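PDB 3CLK: transcription regulator from Lactobacillus plantarum WCFS1, which probably binds DNA as a dimer of the LacI family and regulates transcription in response to a small effector held by its periplasmic-binding-protein-like part. Local coordinates for residues S107-I112 with P137-K142. Residues are numbered along the deposited sequence; the frame is centred on the assembly and turned at random.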
ATOM      1  N   SER B 107      13.289  12.555   6.926  1.00 22.32           N
ATOM      2  CA  SER B 107      14.383  12.779   5.993  1.00 21.26           C
ATOM      3  C   SER B 107      14.574  14.274   5.852  1.00 23.30           C
ATOM      4  O   SER B 107      13.704  15.062   6.241  1.00 24.13           O
ATOM      5  CB  SER B 107      14.051  12.198   4.611  1.00 20.19           C
ATOM      6  OG  SER B 107      13.913  10.788   4.648  1.00 19.05           O
ATOM      7  N   ASP B 108      15.716  14.667   5.298  1.00 22.71           N
ATOM      8  CA  ASP B 108      15.993  16.073   5.062  1.00 21.02           C
ATOM      9  C   ASP B 108      15.335  16.323   3.710  1.00 22.15           C
ATOM     10  O   ASP B 108      15.911  16.016   2.664  1.00 20.66           O
ATOM     11  CB  ASP B 108      17.496  16.307   4.962  1.00 22.24           C
ATOM     12  CG  ASP B 108      17.839  17.763   4.771  1.00 24.00           C
ATOM     13  OD1 ASP B 108      17.110  18.462   4.035  1.00 27.23           O
ATOM     14  OD2 ASP B 108      18.845  18.206   5.346  1.00 27.64           O
ATOM     15  N   ASP B 109      14.122  16.864   3.729  1.00 19.52           N
ATOM     16  CA  ASP B 109      13.390  17.101   2.490  1.00 20.67           C
ATOM     17  C   ASP B 109      14.141  17.939   1.478  1.00 19.83           C
ATOM     18  O   ASP B 109      14.120  17.638   0.287  1.00 18.70           O
ATOM     19  CB  ASP B 109      12.025  17.731   2.782  1.00 20.08           C
ATOM     20  CG  ASP B 109      11.051  16.738   3.379  1.00 22.68           C
ATOM     21  OD1 ASP B 109      10.710  15.755   2.688  1.00 26.44           O
ATOM     22  OD2 ASP B 109      10.633  16.929   4.533  1.00 24.02           O
ATOM     23  N   GLU B 110      14.808  18.992   1.924  1.00 19.09           N
ATOM     24  CA  GLU B 110      15.539  19.793   0.964  1.00 19.37           C
ATOM     25  C   GLU B 110      16.603  18.929   0.290  1.00 19.92           C
ATOM     26  O   GLU B 110      16.776  18.987  -0.927  1.00 20.79           O
ATOM     27  CB  GLU B 110      16.205  21.001   1.630  1.00 22.21           C
ATOM     28  CG  GLU B 110      16.792  21.951   0.595  1.00 29.06           C
ATOM     29  CD  GLU B 110      17.507  23.146   1.193  1.00 31.04           C
ATOM     30  OE1 GLU B 110      16.953  23.776   2.120  1.00 34.04           O
ATOM     31  OE2 GLU B 110      18.616  23.460   0.719  1.00 33.90           O
ATOM     32  N   ASP B 111      17.310  18.124   1.078  1.00 19.06           N
ATOM     33  CA  ASP B 111      18.351  17.266   0.518  1.00 20.70           C
ATOM     34  C   ASP B 111      17.754  16.199  -0.399  1.00 21.96           C
ATOM     35  O   ASP B 111      18.427  15.717  -1.306  1.00 22.56           O
ATOM     36  CB  ASP B 111      19.177  16.612   1.632  1.00 20.22           C
ATOM     37  CG  ASP B 111      20.476  16.010   1.114  1.00 21.72           C
ATOM     38  OD1 ASP B 111      21.210  16.711   0.391  1.00 24.48           O
ATOM     39  OD2 ASP B 111      20.766  14.840   1.428  1.00 20.68           O
ATOM     40  N   ILE B 112      16.494  15.828  -0.171  1.00 22.90           N
ATOM     41  CA  ILE B 112      15.857  14.849  -1.046  1.00 20.33           C
ATOM     42  C   ILE B 112      15.738  15.469  -2.430  1.00 21.31           C
ATOM     43  O   ILE B 112      16.132  14.862  -3.427  1.00 20.05           O
ATOM     44  CB  ILE B 112      14.445  14.444  -0.556  1.00 21.43           C
ATOM     45  CG1 ILE B 112      14.562  13.506   0.648  1.00 19.40           C
ATOM     46  CG2 ILE B 112      13.661  13.773  -1.704  1.00 19.41           C
ATOM     47  CD1 ILE B 112      13.238  12.944   1.135  1.00 18.60           C
ATOM     48  N   PRO B 137       2.851  23.303   2.026  1.00 30.15           N
ATOM     49  CA  PRO B 137       3.364  22.792   3.302  1.00 28.04           C
ATOM     50  C   PRO B 137       4.887  22.613   3.364  1.00 28.04           C
ATOM     51  O   PRO B 137       5.562  22.543   2.333  1.00 26.75           O
ATOM     52  CB  PRO B 137       2.607  21.475   3.474  1.00 29.41           C
ATOM     53  CG  PRO B 137       2.346  21.040   2.071  1.00 32.10           C
ATOM     54  CD  PRO B 137       1.949  22.329   1.388  1.00 29.13           C
ATOM     55  N   TYR B 138       5.402  22.549   4.588  1.00 26.33           N
ATOM     56  CA  TYR B 138       6.825  22.384   4.884  1.00 26.45           C
ATOM     57  C   TYR B 138       7.532  21.344   4.010  1.00 26.01           C
ATOM     58  O   TYR B 138       8.548  21.634   3.387  1.00 24.26           O
ATOM     59  CB  TYR B 138       6.989  21.982   6.351  1.00 27.20           C
ATOM     60  CG  TYR B 138       8.418  21.744   6.772  1.00 27.75           C
ATOM     61  CD1 TYR B 138       9.188  22.779   7.310  1.00 30.89           C
ATOM     62  CD2 TYR B 138       9.005  20.487   6.631  1.00 28.35           C
ATOM     63  CE1 TYR B 138      10.508  22.564   7.699  1.00 31.37           C
ATOM     64  CE2 TYR B 138      10.321  20.263   7.012  1.00 29.71           C
ATOM     65  CZ  TYR B 138      11.062  21.304   7.544  1.00 30.70           C
ATOM     66  OH  TYR B 138      12.354  21.081   7.931  1.00 34.60           O
ATOM     67  N   THR B 139       6.997  20.126   3.998  1.00 25.26           N
ATOM     68  CA  THR B 139       7.562  19.031   3.214  1.00 23.33           C
ATOM     69  C   THR B 139       7.833  19.444   1.769  1.00 23.01           C
ATOM     70  O   THR B 139       8.974  19.418   1.304  1.00 22.37           O
ATOM     71  CB  THR B 139       6.611  17.823   3.194  1.00 23.21           C
ATOM     72  OG1 THR B 139       6.387  17.360   4.532  1.00 23.61           O
ATOM     73  CG2 THR B 139       7.211  16.694   2.369  1.00 24.36           C
ATOM     74  N   GLY B 140       6.769  19.818   1.066  1.00 20.75           N
ATOM     75  CA  GLY B 140       6.892  20.223  -0.319  1.00 20.17           C
ATOM     76  C   GLY B 140       7.775  21.431  -0.535  1.00 21.18           C
ATOM     77  O   GLY B 140       8.550  21.475  -1.487  1.00 21.46           O
ATOM     78  N   ARG B 141       7.654  22.423   0.340  1.00 22.08           N
ATOM     79  CA  ARG B 141       8.471  23.627   0.233  1.00 24.16           C
ATOM     80  C   ARG B 141       9.954  23.287   0.235  1.00 22.54           C
ATOM     81  O   ARG B 141      10.711  23.791  -0.592  1.00 23.28           O
ATOM     82  CB  ARG B 141       8.174  24.571   1.404  1.00 28.28           C
ATOM     83  CG  ARG B 141       9.079  25.801   1.497  1.00 33.67           C
ATOM     84  CD  ARG B 141       8.893  26.732   0.309  1.00 38.32           C
ATOM     85  NE  ARG B 141       9.808  26.436  -0.794  1.00 42.61           N
ATOM     86  CZ  ARG B 141       9.493  26.569  -2.080  1.00 43.05           C
ATOM     87  NH1 ARG B 141       8.278  26.985  -2.431  1.00 44.17           N
ATOM     88  NH2 ARG B 141      10.392  26.298  -3.013  1.00 43.96           N
ATOM     89  N   LYS B 142      10.359  22.427   1.165  1.00 22.83           N
ATOM     90  CA  LYS B 142      11.759  22.041   1.291  1.00 24.18           C
ATOM     91  C   LYS B 142      12.278  21.241   0.100  1.00 20.71           C
ATOM     92  O   LYS B 142      13.353  21.523  -0.419  1.00 22.27           O
ATOM     93  CB  LYS B 142      11.966  21.251   2.586  1.00 24.80           C
ATOM     94  CG  LYS B 142      11.500  21.998   3.828  1.00 32.09           C
ATOM     95  CD  LYS B 142      12.141  23.375   3.928  1.00 35.12           C
ATOM     96  CE  LYS B 142      13.507  23.317   4.581  1.00 39.11           C
ATOM     97  NZ  LYS B 142      13.411  23.008   6.037  1.00 40.87           N
TER
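Asp109 lays its CB against CB of Lys142, 3.5 Å away, where the first turns of helices 109-121 and 138-153 meet in a fold like that of the periplasmic binding proteins. Residues 107-108 carry the chain from strand 104-106 of the parallel sheet into helix 109-121, whereas helix 138-153 follows strand 128-131 of the mixed sheet; the contact lies where the chain passes from one lobe to the other. With CG of Asp109 beside its own backbone N (chi1 -73°), the carboxylate lies aslant over Thr139, and Asp109 OD1 comes 3.6 Å from the methyl CG2 of Thr139; the same oxygen forms a salt bridge with Arg143, one residue beyond segment 137-142. Lys142 curls back toward Tyr138, one turn earlier in the same helix. Lys142 CG sits over the centre of the Tyr138 ring, 3.7 Å above the plane, and Lys142 NZ makes a weak 2.9 Å hydrogen bond to Tyr138 OH. Lys142 NZ stays 5.3 Å from Glu110 OE1, not in contact; Glu110 OE2 forms a salt bridge with Lys149. Asp108 caps helix 109-121, its OD1 accepting from Asp111 N. The backbones come closest at Glu110, whose CA directs a C-H...O contact to Lys142 O at 3.1 Å, with 151° at the hydrogen.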